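Local coordinates for translation initiation factor eIF-2B (Pyrococcus horikoshii, PDB 1VB5), which is the regulatory subunit of archaeal initiation factor 2B, which probably catalyses the exchange of GDP for GTP on initiation factor 2, at residues 61-69 and 219-227; 231-239 and 247-255. All blocks are in the same frame, centred on the assembly; numbering follows the deposited sequence.

Overall arrangement
Both contacts use the long loop that leads from strand 214-217 of the main mixed sheet to strand 240-241. Interaction 1 fixes its start, 219-227, to helix 63-71; interaction 2 pairs its end, 231-239, with the chain entering strand 251-254. They come in series along the chain, with centres about 17 Å apart, and they touch at Ser61, whose OG makes a probable hydrogen bond of 2.6 Å to Met233 O. A three-stranded antiparallel sheet also links them: the backbones of Lys222 and His224 hydrogen-bond to Ile188 at one outer strand, while 251-254 is the other. Interaction 1 ties helical and sheet regions within one chain, whereas interaction 2 faces the second subunit.

Interaction 1 of 2, residues 61-69 and 219-227; sequences SMASLYNLA and ETYKFHPTL
Ser64 and Lys222 mark the closest approach of the backbones, CA to CA 4.9 Å, where the first turn of helix 63-71 rests on the 3-10 turn 220-222 and the loop that follows it. Two carbonyls, Tyr221 O on the 3-10 turn and Phe223 O beyond it, share one side-chain amide. Asn67 ND2 gives one N-H to Tyr221 O at 2.7 Å and the other to Phe223 O at 3.0 Å, both bonds nearly straight. Each acceptor lies in the amide plane of Asn67, yet the nitrogen sits above both carbonyl planes. With CG anti to its carbonyl carbon (chi1 -74°), Asn67 reaches from the helix toward the loop, and the two bonds fix the turn of its amide.

Tyr66 points its CG anti to the backbone N (chi1 169°), which brings the ring against the His224 imidazole at a slant. His224 CE1 comes 3.5 Å from Tyr66 CG, over one ring face near its rim, with the planes inclined at 32°. Pro225 CG adds an apolar touch at Tyr66 CE2, 3.7 Å away, while a water joins Tyr66 OH to Thr226 OG1. Replacing Tyr66 with an alanine would probably leave one face of the His224 ring without its cover and break the water link to Thr226.

The contact joins helix 63-71 to the loop leaving strand 214-217 of the main sheet; the backbones of Lys222 and His224 also bond to Ile188. Both direct hydrogen bonds across it come from Asn67, whereas packing holds the imidazole: buried His224 ND1 has no partner in the model.

Interaction 2 of 2, residues 231-239 and 247-255; sequences DVMLMERDL and RNVLFDVTP
The two legs of a β-hairpin, whose tip is the small sheet of strands 240-241 and 244-245, meet here in antiparallel fashion through a single bridge between Glu236 and Val249. This is a non-hydrogen-bonded pair, flanked by Leu250 N to Met235 O at 3.0 Å and by a weak bond from Arg237 N to Asn248 O, an atom whose place is less sure.

Leu234 and Val249 look toward the second subunit, where they pack on its Leu173 and Gln170, respectively. Leu234 lays CB against Val249 CG1 at 3.7 Å and sets CD2 beside Phe251 CB and Val253 CG2. The Glu236 chain, extended beyond CG, meets Arg247 almost at a right angle in a salt bridge. Arg247 NE donates to Glu236 OE1 at 2.8 Å in a nearly straight bond. The oxygen lies in the guanidinium plane but is approached from above the carboxylate plane, the two planes being 36° apart, and NH2 adds a weak bond to the same oxygen. Arg247 NH1 turns instead to Glu164 of the second subunit, so one guanidinium bridges the hairpin and the dimer interface.

On the other face, that of Met235, Arg237 and Leu250, the side chains of Met235 and Leu250 lie side by side and point the same way, with Met235 CE 4.1 Å from Leu250 CD1. The Phe251 ring turns its edge to Met235, Phe251 CE1 3.9 Å from Met235 CB. Leu250 CD1 also nestles against Arg237 CG at 3.4 Å, and over one face of the Arg237 guanidinium, toward its rim, Met235 CE sits 3.2 Å above the plane.

Interaction 1 of 2, residues 61-69 and 219-227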
loop_
_atom_site.group_PDB
_atom_site.type_symbol
_atom_site.label_atom_id
_atom_site.label_comp_id
_atom_site.label_asym_id
_atom_site.label_seq_id
_atom_site.Cartn_x
_atom_site.Cartn_y
_atom_site.Cartn_z
ATOM N N SER B 61 -21.048 0.992 -0.309
ATOM C CA SER B 61 -20.030 1.304 0.696
ATOM C C SER B 61 -20.147 2.741 1.210
ATOM O O SER B 61 -19.483 3.114 2.175
ATOM C CB SER B 61 -18.619 1.095 0.124
ATOM O OG SER B 61 -18.362 -0.270 -0.170
ATOM N N MET B 62 -20.983 3.545 0.562
ATOM C CA MET B 62 -21.153 4.936 0.969
ATOM C C MET B 62 -22.479 5.181 1.676
ATOM O O MET B 62 -23.551 5.114 1.070
ATOM C CB MET B 62 -21.025 5.862 -0.242
ATOM C CG MET B 62 -19.604 5.961 -0.776
ATOM S SD MET B 62 -19.449 7.155 -2.111
ATOM C CE MET B 62 -17.702 6.988 -2.529
ATOM N N ALA B 63 -22.388 5.469 2.968
ATOM C CA ALA B 63 -23.562 5.715 3.793
ATOM C C ALA B 63 -24.320 6.973 3.382
ATOM O O ALA B 63 -25.508 7.097 3.655
ATOM C CB ALA B 63 -23.149 5.817 5.257
ATOM N N SER B 64 -23.631 7.901 2.731
ATOM C CA SER B 64 -24.263 9.143 2.313
ATOM C C SER B 64 -25.410 8.859 1.350
ATOM O O SER B 64 -26.450 9.517 1.402
ATOM C CB SER B 64 -23.241 10.070 1.652
ATOM O OG SER B 64 -22.740 9.502 0.459
ATOM N N LEU B 65 -25.227 7.869 0.481
ATOM C CA LEU B 65 -26.266 7.517 -0.474
ATOM C C LEU B 65 -27.473 6.913 0.236
ATOM O O LEU B 65 -28.619 7.218 -0.099
ATOM C CB LEU B 65 -25.715 6.540 -1.516
ATOM C CG LEU B 65 -24.553 7.102 -2.339
ATOM C CD1 LEU B 65 -24.086 6.064 -3.351
ATOM C CD2 LEU B 65 -25.000 8.374 -3.047
ATOM N N TYR B 66 -27.216 6.054 1.216
ATOM C CA TYR B 66 -28.293 5.434 1.979
ATOM C C TYR B 66 -29.069 6.494 2.771
ATOM O O TYR B 66 -30.298 6.468 2.809
ATOM C CB TYR B 66 -27.730 4.394 2.950
ATOM C CG TYR B 66 -28.743 3.896 3.960
ATOM C CD1 TYR B 66 -29.484 2.738 3.728
ATOM C CD2 TYR B 66 -28.972 4.598 5.147
ATOM C CE1 TYR B 66 -30.429 2.288 4.656
ATOM C CE2 TYR B 66 -29.915 4.163 6.078
ATOM C CZ TYR B 66 -30.634 3.012 5.828
ATOM O OH TYR B 66 -31.553 2.582 6.760
ATOM N N ASN B 67 -28.353 7.412 3.419
ATOM C CA ASN B 67 -29.017 8.454 4.189
ATOM C C ASN B 67 -29.764 9.431 3.279
ATOM O O ASN B 67 -30.791 9.978 3.666
ATOM C CB ASN B 67 -28.017 9.201 5.075
ATOM C CG ASN B 67 -27.583 8.377 6.272
ATOM O OD1 ASN B 67 -28.394 7.682 6.880
ATOM N ND2 ASN B 67 -26.303 8.458 6.623
ATOM N N LEU B 68 -29.246 9.649 2.075
ATOM C CA LEU B 68 -29.914 10.534 1.127
ATOM C C LEU B 68 -31.264 9.909 0.792
ATOM O O LEU B 68 -32.294 10.587 0.796
ATOM C CB LEU B 68 -29.087 10.682 -0.156
ATOM C CG LEU B 68 -29.842 11.187 -1.400
ATOM C CD1 LEU B 68 -30.360 12.598 -1.171
ATOM C CD2 LEU B 68 -28.921 11.152 -2.607
ATOM N N ALA B 69 -31.245 8.604 0.529
ATOM C CA ALA B 69 -32.446 7.854 0.178
ATOM C C ALA B 69 -33.538 7.903 1.244
ATOM O O ALA B 69 -34.718 8.019 0.917
ATOM C CB ALA B 69 -32.083 6.408 -0.128
ATOM N N GLU B 219 -18.901 13.572 8.109
ATOM C CA GLU B 219 -20.103 14.312 8.453
ATOM C C GLU B 219 -21.124 13.289 8.937
ATOM O O GLU B 219 -21.051 12.108 8.589
ATOM C CB GLU B 219 -20.666 15.068 7.240
ATOM C CG GLU B 219 -19.790 16.213 6.758
ATOM C CD GLU B 219 -18.755 15.780 5.729
ATOM O OE1 GLU B 219 -18.442 14.574 5.660
ATOM O OE2 GLU B 219 -18.247 16.654 4.992
ATOM N N THR B 220 -22.070 13.755 9.742
ATOM C CA THR B 220 -23.115 12.907 10.291
ATOM C C THR B 220 -23.906 12.100 9.255
ATOM O O THR B 220 -24.367 10.997 9.547
ATOM C CB THR B 220 -24.075 13.769 11.147
ATOM O OG1 THR B 220 -23.488 13.968 12.440
ATOM C CG2 THR B 220 -25.429 13.115 11.289
ATOM N N TYR B 221 -24.065 12.630 8.047
ATOM C CA TYR B 221 -24.817 11.898 7.035
ATOM C C TYR B 221 -24.003 10.730 6.472
ATOM O O TYR B 221 -24.451 10.031 5.565
ATOM C CB TYR B 221 -25.303 12.841 5.917
ATOM C CG TYR B 221 -24.221 13.474 5.070
ATOM C CD1 TYR B 221 -23.575 12.746 4.069
ATOM C CD2 TYR B 221 -23.830 14.794 5.280
ATOM C CE1 TYR B 221 -22.563 13.317 3.302
ATOM C CE2 TYR B 221 -22.817 15.375 4.520
ATOM C CZ TYR B 221 -22.189 14.629 3.536
ATOM O OH TYR B 221 -21.169 15.192 2.795
ATOM N N LYS B 222 -22.810 10.515 7.025
ATOM C CA LYS B 222 -21.966 9.404 6.588
ATOM C C LYS B 222 -22.021 8.270 7.609
ATOM O O LYS B 222 -21.398 7.222 7.430
ATOM C CB LYS B 222 -20.522 9.870 6.374
ATOM C CG LYS B 222 -20.373 10.756 5.149
ATOM C CD LYS B 222 -18.956 11.270 4.970
ATOM C CE LYS B 222 -18.785 11.901 3.594
ATOM N NZ LYS B 222 -17.394 12.383 3.380
ATOM N N PHE B 223 -22.770 8.493 8.686
ATOM C CA PHE B 223 -22.943 7.481 9.725
ATOM C C PHE B 223 -24.126 6.606 9.311
ATOM O O PHE B 223 -25.220 7.119 9.066
ATOM C CB PHE B 223 -23.258 8.134 11.080
ATOM C CG PHE B 223 -22.065 8.751 11.765
ATOM C CD1 PHE B 223 -21.309 9.732 11.136
ATOM C CD2 PHE B 223 -21.719 8.366 13.059
ATOM C CE1 PHE B 223 -20.222 10.330 11.786
ATOM C CE2 PHE B 223 -20.638 8.955 13.718
ATOM C CZ PHE B 223 -19.887 9.943 13.076
ATOM N N HIS B 224 -23.913 5.295 9.206
ATOM C CA HIS B 224 -25.004 4.401 8.834
ATOM C C HIS B 224 -25.666 3.985 10.147
ATOM O O HIS B 224 -24.993 3.559 11.091
ATOM C CB HIS B 224 -24.476 3.181 8.085
ATOM C CG HIS B 224 -25.540 2.405 7.376
ATOM N ND1 HIS B 224 -25.639 2.361 6.001
ATOM C CD2 HIS B 224 -26.555 1.649 7.851
ATOM C CE1 HIS B 224 -26.670 1.609 5.659
ATOM N NE2 HIS B 224 -27.243 1.165 6.764
ATOM N N PRO B 225 -26.999 4.103 10.225
ATOM C CA PRO B 225 -27.743 3.755 11.437
ATOM C C PRO B 225 -27.970 2.294 11.798
ATOM O O PRO B 225 -28.263 1.992 12.953
ATOM C CB PRO B 225 -29.061 4.497 11.241
ATOM C CG PRO B 225 -29.275 4.361 9.766
ATOM C CD PRO B 225 -27.899 4.666 9.200
ATOM N N THR B 226 -27.831 1.384 10.842
ATOM C CA THR B 226 -28.095 -0.019 11.140
ATOM C C THR B 226 -27.044 -1.040 10.720
ATOM O O THR B 226 -26.990 -2.135 11.272
ATOM C CB THR B 226 -29.419 -0.448 10.492
ATOM O OG1 THR B 226 -29.299 -0.341 9.068
ATOM C CG2 THR B 226 -30.554 0.454 10.958
ATOM N N LEU B 227 -26.222 -0.693 9.737
ATOM C CA LEU B 227 -25.215 -1.617 9.228
ATOM C C LEU B 227 -23.999 -1.780 10.145
ATOM O O LEU B 227 -23.350 -0.798 10.507
ATOM C CB LEU B 227 -24.770 -1.154 7.836
ATOM C CG LEU B 227 -23.973 -2.102 6.942
ATOM C CD1 LEU B 227 -24.770 -3.369 6.658
ATOM C CD2 LEU B 227 -23.654 -1.381 5.648
HETATM O O HOH W 1 -31.752 -0.245 7.340
#

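Interaction 2 of 2, residues 231-239 and 247-255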
loop_
_atom_site.group_PDB
_atom_site.type_symbol
_atom_site.label_atom_id
_atom_site.label_comp_id
_atom_site.label_asym_id
_atom_site.label_seq_id
_atom_site.Cartn_x
_atom_site.Cartn_y
_atom_site.Cartn_z
ATOM N N ASP B 231 -21.172 -6.820 8.302
ATOM C CA ASP B 231 -22.111 -6.975 7.195
ATOM C C ASP B 231 -21.885 -6.003 6.041
ATOM O O ASP B 231 -22.624 -6.017 5.057
ATOM C CB ASP B 231 -23.545 -6.838 7.711
ATOM C CG ASP B 231 -23.895 -7.898 8.743
ATOM O OD1 ASP B 231 -23.754 -9.099 8.426
ATOM O OD2 ASP B 231 -24.306 -7.533 9.867
ATOM N N VAL B 232 -20.856 -5.173 6.154
ATOM C CA VAL B 232 -20.556 -4.194 5.115
ATOM C C VAL B 232 -20.187 -4.818 3.770
ATOM O O VAL B 232 -19.501 -5.841 3.713
ATOM C CB VAL B 232 -19.404 -3.266 5.554
ATOM C CG1 VAL B 232 -18.999 -2.350 4.406
ATOM C CG2 VAL B 232 -19.835 -2.447 6.758
ATOM N N MET B 233 -20.664 -4.195 2.694
ATOM C CA MET B 233 -20.376 -4.635 1.330
ATOM C C MET B 233 -19.261 -3.741 0.790
ATOM O O MET B 233 -19.422 -2.520 0.725
ATOM C CB MET B 233 -21.606 -4.470 0.430
ATOM C CG MET B 233 -22.739 -5.453 0.674
ATOM S SD MET B 233 -24.219 -5.027 -0.307
ATOM C CE MET B 233 -23.770 -5.669 -1.942
ATOM N N LEU B 234 -18.135 -4.339 0.411
ATOM C CA LEU B 234 -17.011 -3.573 -0.129
ATOM C C LEU B 234 -17.022 -3.679 -1.652
ATOM O O LEU B 234 -16.750 -4.744 -2.215
ATOM C CB LEU B 234 -15.693 -4.105 0.436
ATOM C CG LEU B 234 -15.597 -4.115 1.967
ATOM C CD1 LEU B 234 -14.284 -4.755 2.398
ATOM C CD2 LEU B 234 -15.709 -2.694 2.503
ATOM N N MET B 235 -17.343 -2.566 -2.307
ATOM C CA MET B 235 -17.430 -2.506 -3.765
ATOM C C MET B 235 -16.110 -2.809 -4.474
ATOM O O MET B 235 -15.028 -2.485 -3.980
ATOM C CB MET B 235 -17.958 -1.128 -4.193
ATOM C CG MET B 235 -18.299 -1.014 -5.675
ATOM S SD MET B 235 -19.126 0.545 -6.103
ATOM C CE MET B 235 -17.729 1.576 -6.581
ATOM N N GLU B 236 -16.214 -3.428 -5.646
ATOM C CA GLU B 236 -15.046 -3.799 -6.435
ATOM C C GLU B 236 -15.239 -3.441 -7.916
ATOM O O GLU B 236 -16.363 -3.461 -8.422
ATOM C CB GLU B 236 -14.810 -5.306 -6.298
ATOM C CG GLU B 236 -13.456 -5.778 -6.782
ATOM C CD GLU B 236 -13.302 -7.293 -6.741
ATOM O OE1 GLU B 236 -13.849 -7.930 -5.813
ATOM O OE2 GLU B 236 -12.620 -7.839 -7.636
ATOM N N ARG B 237 -14.145 -3.100 -8.595
ATOM C CA ARG B 237 -14.175 -2.771 -10.023
ATOM C C ARG B 237 -13.138 -3.648 -10.715
ATOM O O ARG B 237 -12.165 -4.071 -10.093
ATOM C CB ARG B 237 -13.777 -1.315 -10.296
ATOM C CG ARG B 237 -14.658 -0.221 -9.730
ATOM C CD ARG B 237 -14.089 1.131 -10.176
ATOM N NE ARG B 237 -14.209 2.175 -9.162
ATOM C CZ ARG B 237 -15.313 2.875 -8.927
ATOM N NH1 ARG B 237 -16.411 2.652 -9.643
ATOM N NH2 ARG B 237 -15.321 3.799 -7.971
ATOM N N ASP B 238 -13.333 -3.904 -12.004
ATOM C CA ASP B 238 -12.383 -4.708 -12.766
ATOM C C ASP B 238 -11.093 -3.920 -12.976
ATOM O O ASP B 238 -11.123 -2.702 -13.165
ATOM C CB ASP B 238 -12.982 -5.087 -14.121
ATOM C CG ASP B 238 -13.969 -6.229 -14.021
ATOM O OD1 ASP B 238 -14.677 -6.315 -12.995
ATOM O OD2 ASP B 238 -14.046 -7.039 -14.971
ATOM N N LEU B 239 -9.963 -4.618 -12.936
ATOM C CA LEU B 239 -8.664 -3.976 -13.124
ATOM C C LEU B 239 -7.687 -4.893 -13.853
ATOM O O LEU B 239 -7.633 -6.099 -13.594
ATOM C CB LEU B 239 -8.076 -3.565 -11.769
ATOM C CG LEU B 239 -6.641 -3.022 -11.747
ATOM C CD1 LEU B 239 -6.565 -1.697 -12.491
ATOM C CD2 LEU B 239 -6.192 -2.844 -10.310
ATOM N N ARG B 247 -7.181 -8.214 -8.667
ATOM C CA ARG B 247 -8.324 -8.097 -7.768
ATOM C C ARG B 247 -8.306 -6.631 -7.319
ATOM O O ARG B 247 -7.239 -6.085 -7.015
ATOM C CB ARG B 247 -8.142 -9.034 -6.569
ATOM C CG ARG B 247 -9.339 -9.128 -5.643
ATOM C CD ARG B 247 -10.541 -9.782 -6.325
ATOM N NE ARG B 247 -11.711 -9.770 -5.449
ATOM C CZ ARG B 247 -11.911 -10.621 -4.447
ATOM N NH1 ARG B 247 -11.019 -11.572 -4.189
ATOM N NH2 ARG B 247 -12.997 -10.516 -3.694
ATOM N N ASN B 248 -9.470 -5.991 -7.284
ATOM C CA ASN B 248 -9.524 -4.582 -6.908
ATOM C C ASN B 248 -10.686 -4.214 -5.992
ATOM O O ASN B 248 -11.665 -3.604 -6.430
ATOM C CB ASN B 248 -9.554 -3.732 -8.191
ATOM C CG ASN B 248 -9.633 -2.236 -7.921
ATOM O OD1 ASN B 248 -8.986 -1.709 -7.014
ATOM N ND2 ASN B 248 -10.416 -1.539 -8.734
ATOM N N VAL B 249 -10.577 -4.601 -4.725
ATOM C CA VAL B 249 -11.596 -4.282 -3.728
ATOM C C VAL B 249 -11.248 -2.856 -3.326
ATOM O O VAL B 249 -10.196 -2.606 -2.727
ATOM C CB VAL B 249 -11.502 -5.224 -2.498
ATOM C CG1 VAL B 249 -12.571 -4.863 -1.467
ATOM C CG2 VAL B 249 -11.673 -6.676 -2.940
ATOM N N LEU B 250 -12.131 -1.924 -3.662
ATOM C CA LEU B 250 -11.893 -0.508 -3.406
ATOM C C LEU B 250 -11.997 0.001 -1.977
ATOM O O LEU B 250 -11.402 1.027 -1.649
ATOM C CB LEU B 250 -12.811 0.326 -4.301
ATOM C CG LEU B 250 -12.552 0.200 -5.806
ATOM C CD1 LEU B 250 -13.794 0.603 -6.567
ATOM C CD2 LEU B 250 -11.353 1.059 -6.205
ATOM N N PHE B 251 -12.737 -0.693 -1.121
ATOM C CA PHE B 251 -12.874 -0.213 0.245
ATOM C C PHE B 251 -12.516 -1.222 1.316
ATOM O O PHE B 251 -12.601 -2.435 1.114
ATOM C CB PHE B 251 -14.294 0.315 0.479
ATOM C CG PHE B 251 -14.746 1.294 -0.565
ATOM C CD1 PHE B 251 -15.391 0.856 -1.713
ATOM C CD2 PHE B 251 -14.494 2.651 -0.418
ATOM C CE1 PHE B 251 -15.783 1.760 -2.707
ATOM C CE2 PHE B 251 -14.878 3.561 -1.402
ATOM C CZ PHE B 251 -15.524 3.114 -2.548
ATOM N N ASP B 252 -12.110 -0.694 2.463
ATOM C CA ASP B 252 -11.719 -1.513 3.589
ATOM C C ASP B 252 -12.412 -1.074 4.857
ATOM O O ASP B 252 -13.191 -0.121 4.858
ATOM C CB ASP B 252 -10.214 -1.416 3.803
ATOM C CG ASP B 252 -9.784 -0.099 4.483
ATOM O OD1 ASP B 252 -10.038 0.994 3.943
ATOM O OD2 ASP B 252 -9.172 -0.164 5.568
ATOM N N VAL B 253 -12.089 -1.770 5.943
ATOM C CA VAL B 253 -12.666 -1.494 7.247
ATOM C C VAL B 253 -11.604 -1.306 8.331
ATOM O O VAL B 253 -10.715 -2.145 8.503
ATOM C CB VAL B 253 -13.594 -2.644 7.672
ATOM C CG1 VAL B 253 -14.280 -2.301 8.988
ATOM C CG2 VAL B 253 -14.618 -2.905 6.584
ATOM N N THR B 254 -11.698 -0.198 9.062
ATOM C CA THR B 254 -10.769 0.074 10.148
ATOM C C THR B 254 -11.482 0.023 11.503
ATOM O O THR B 254 -12.455 0.750 11.735
ATOM C CB THR B 254 -10.108 1.462 10.009
ATOM O OG1 THR B 254 -9.352 1.523 8.793
ATOM C CG2 THR B 254 -9.180 1.720 11.188
ATOM N N PRO B 255 -11.014 -0.847 12.412
ATOM C CA PRO B 255 -11.619 -0.968 13.744
ATOM C C PRO B 255 -11.504 0.366 14.469
ATOM O O PRO B 255 -10.570 1.133 14.219
ATOM C CB PRO B 255 -10.770 -2.049 14.415
ATOM C CG PRO B 255 -10.327 -2.918 13.234
ATOM C CD PRO B 255 -9.967 -1.868 12.205
#